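Long-range contact in hypothetical protein Atu2299 (Agrobacterium tumefaciens, PDB 2HLY), which is of unknown function but belongs to a sequence family placed in the papain-like peptidase (CA) clan: residues 62-67 / 135-140. Sequence-based numbering, arbitrary orientation.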
ATOM      1  N   ALA A  62       4.874  12.127   2.207  1.00  8.76           N
ATOM      2  CA  ALA A  62       6.171  12.412   1.583  1.00  9.16           C
ATOM      3  C   ALA A  62       7.201  11.446   2.116  1.00  9.39           C
ATOM      4  O   ALA A  62       7.160  11.103   3.291  1.00  8.93           O
ATOM      5  CB  ALA A  62       6.597  13.828   1.872  1.00 10.75           C
ATOM      6  N   TYR A  63       8.120  11.023   1.251  1.00  9.41           N
ATOM      7  CA  TYR A  63       9.149  10.058   1.624  1.00  9.82           C
ATOM      8  C   TYR A  63      10.490  10.499   1.079  1.00 10.24           C
ATOM      9  O   TYR A  63      10.556  10.995  -0.050  1.00 12.10           O
ATOM     10  CB  TYR A  63       8.857   8.720   0.953  1.00  9.18           C
ATOM     11  CG  TYR A  63       7.600   8.045   1.409  1.00  9.17           C
ATOM     12  CD1 TYR A  63       7.597   7.318   2.605  1.00 10.12           C
ATOM     13  CD2 TYR A  63       6.431   8.082   0.628  1.00  9.19           C
ATOM     14  CE1 TYR A  63       6.444   6.668   3.043  1.00 10.27           C
ATOM     15  CE2 TYR A  63       5.263   7.432   1.064  1.00  9.07           C
ATOM     16  CZ  TYR A  63       5.291   6.726   2.268  1.00  9.86           C
ATOM     17  OH  TYR A  63       4.169   6.064   2.725  1.00 10.66           O
ATOM     18  N   ASN A  64      11.555  10.304   1.850  1.00 10.09           N
ATOM     19  CA  ASN A  64      12.881  10.385   1.264  1.00 10.46           C
ATOM     20  C   ASN A  64      13.278   8.964   0.898  1.00 11.01           C
ATOM     21  O   ASN A  64      13.443   8.124   1.776  1.00 11.87           O
ATOM     22  CB  ASN A  64      13.897  10.996   2.242  1.00 10.64           C
ATOM     23  CG  ASN A  64      15.313  10.986   1.675  1.00 11.96           C
ATOM     24  OD1 ASN A  64      15.700  10.056   0.952  1.00 13.18           O
ATOM     25  ND2 ASN A  64      16.090  12.020   1.990  1.00 12.80           N
ATOM     26  N   LEU A  65      13.384   8.694  -0.400  1.00 11.57           N
ATOM     27  CA  LEU A  65      13.748   7.367  -0.864  1.00 12.66           C
ATOM     28  C   LEU A  65      15.125   7.423  -1.509  1.00 13.66           C
ATOM     29  O   LEU A  65      15.260   7.795  -2.676  1.00 14.29           O
ATOM     30  CB  LEU A  65      12.681   6.824  -1.819  1.00 13.21           C
ATOM     31  CG  LEU A  65      11.244   6.794  -1.253  1.00 13.91           C
ATOM     32  CD1 LEU A  65      10.258   6.424  -2.355  1.00 17.36           C
ATOM     33  CD2 LEU A  65      11.090   5.897  -0.019  1.00 16.36           C
ATOM     34  N   GLY A  66      16.139   7.079  -0.726  1.00 13.69           N
ATOM     35  CA  GLY A  66      17.514   7.017  -1.225  1.00 14.88           C
ATOM     36  C   GLY A  66      18.058   8.354  -1.695  1.00 15.59           C
ATOM     37  O   GLY A  66      18.893   8.402  -2.607  1.00 15.98           O
ATOM     38  N   GLY A  67      17.574   9.436  -1.083  1.00 15.51           N
ATOM     39  CA  GLY A  67      18.061  10.784  -1.399  1.00 16.53           C
ATOM     40  C   GLY A  67      17.123  11.625  -2.245  1.00 17.32           C
ATOM     41  O   GLY A  67      17.326  12.837  -2.377  1.00 18.39           O
ATOM     42  N   GLY A 135      15.602  14.549   5.589  1.00 13.29           N
ATOM     43  CA  GLY A 135      17.005  14.611   5.214  1.00 13.73           C
ATOM     44  C   GLY A 135      17.696  13.278   5.049  1.00 13.99           C
ATOM     45  O   GLY A 135      18.813  13.230   4.529  1.00 14.86           O
ATOM     46  N   GLN A 136      17.045  12.206   5.492  1.00 13.73           N
ATOM     47  CA  GLN A 136      17.662  10.882   5.507  1.00 13.63           C
ATOM     48  C   GLN A 136      16.791   9.869   4.772  1.00 12.66           C
ATOM     49  O   GLN A 136      15.565   9.890   4.902  1.00 12.22           O
ATOM     50  CB  GLN A 136      17.876  10.439   6.950  1.00 13.92           C
ATOM     51  CG  GLN A 136      18.656   9.144   7.099  1.00 14.87           C
ATOM     52  CD  GLN A 136      18.978   8.799   8.547  1.00 16.00           C
ATOM     53  OE1 GLN A 136      18.168   9.013   9.463  1.00 18.97           O
ATOM     54  NE2 GLN A 136      20.171   8.247   8.758  1.00 19.66           N
ATOM     55  N   SER A 137      17.423   8.982   4.004  1.00 12.20           N
ATOM     56  CA  SER A 137      16.680   7.921   3.321  1.00 11.48           C
ATOM     57  C   SER A 137      15.840   7.137   4.332  1.00 11.30           C
ATOM     58  O   SER A 137      16.331   6.741   5.407  1.00 12.62           O
ATOM     59  CB  SER A 137      17.637   6.979   2.582  1.00 12.01           C
ATOM     60  OG  SER A 137      16.931   5.972   1.873  1.00 12.41           O
ATOM     61  N   GLY A 138      14.574   6.942   3.972  1.00 10.78           N
ATOM     62  CA  GLY A 138      13.597   6.290   4.819  1.00 10.18           C
ATOM     63  C   GLY A 138      12.751   7.257   5.629  1.00 10.41           C
ATOM     64  O   GLY A 138      11.743   6.855   6.214  1.00  9.98           O
ATOM     65  N   ASP A 139      13.160   8.526   5.691  1.00 10.36           N
ATOM     66  CA  ASP A 139      12.336   9.549   6.354  1.00 10.53           C
ATOM     67  C   ASP A 139      10.971   9.660   5.686  1.00  9.96           C
ATOM     68  O   ASP A 139      10.835   9.499   4.472  1.00  9.62           O
ATOM     69  CB  ASP A 139      13.000  10.919   6.298  1.00 11.35           C
ATOM     70  CG  ASP A 139      13.997  11.150   7.421  1.00 15.47           C
ATOM     71  OD1 ASP A 139      13.927  10.452   8.461  1.00 19.68           O
ATOM     72  OD2 ASP A 139      14.853  12.049   7.260  1.00 16.68           O
ATOM     73  N   PHE A 140       9.956   9.966   6.495  1.00  9.41           N
ATOM     74  CA  PHE A 140       8.611  10.101   5.966  1.00  9.34           C
ATOM     75  C   PHE A 140       7.823  11.107   6.759  1.00  8.63           C
ATOM     76  O   PHE A 140       8.099  11.350   7.940  1.00  8.44           O
ATOM     77  CB  PHE A 140       7.863   8.760   5.959  1.00  9.30           C
ATOM     78  CG  PHE A 140       7.531   8.220   7.346  1.00  8.72           C
ATOM     79  CD1 PHE A 140       6.220   8.217   7.796  1.00  9.08           C
ATOM     80  CD2 PHE A 140       8.519   7.690   8.173  1.00  9.86           C
ATOM     81  CE1 PHE A 140       5.891   7.703   9.067  1.00  9.96           C
ATOM     82  CE2 PHE A 140       8.196   7.170   9.438  1.00  8.55           C
ATOM     83  CZ  PHE A 140       6.899   7.189   9.887  1.00 10.01           C
TER
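At the start of strand 140-144, an outer strand of a three-stranded antiparallel sheet, Phe-140 pairs with Tyr-63 of central strand 60-65 as a non-hydrogen-bonded pair, with CA atoms 4.4 Å apart. Both side chains leave on the same face of the sheet, where Tyr-63 CD1 lies 3.7 Å from Phe-140 CB; the Phe-140 ring leads away, and its chi1 of 68° leaves only CB against the tyrosine. Phe-120 meets both rings edge-to-face, and Tyr-63 OH reaches Tyr-142 OH in a hydrogen bond.

Beyond this pair the backbones stay joined through Asn-64, whose N donates to Asp-139 O (2.8 Å) and whose O accepts from Gly-138 N (2.7 Å), both nearly straight. The chain leading into strand 140-144 is here a type II beta turn, Gln-136 to Asp-139, with Gly-138 at its positive-phi position. The Asp-139 N to Gln-136 O bond closes the turn, and Asp-139 OD2 ties its ends a second time by accepting Gln-136 N from above the carboxylate plane.

The Asn-64 side chain, its CG anti to the backbone N (chi1 176°), lies alongside the turn, with CB 3.3 Å from Gln-136 O. Its amide is gripped at both ends: OD1 accepts from Gly-67 N at 2.8 Å, an Asx motif spanning the bend between strands 60-65 and 68-72, while ND2 donates to Leu-134 O. Ser-137 reaches the same bend from the turn, its OG accepting from Gly-66 N at 2.9 Å, a more bent bond (139° at the hydrogen).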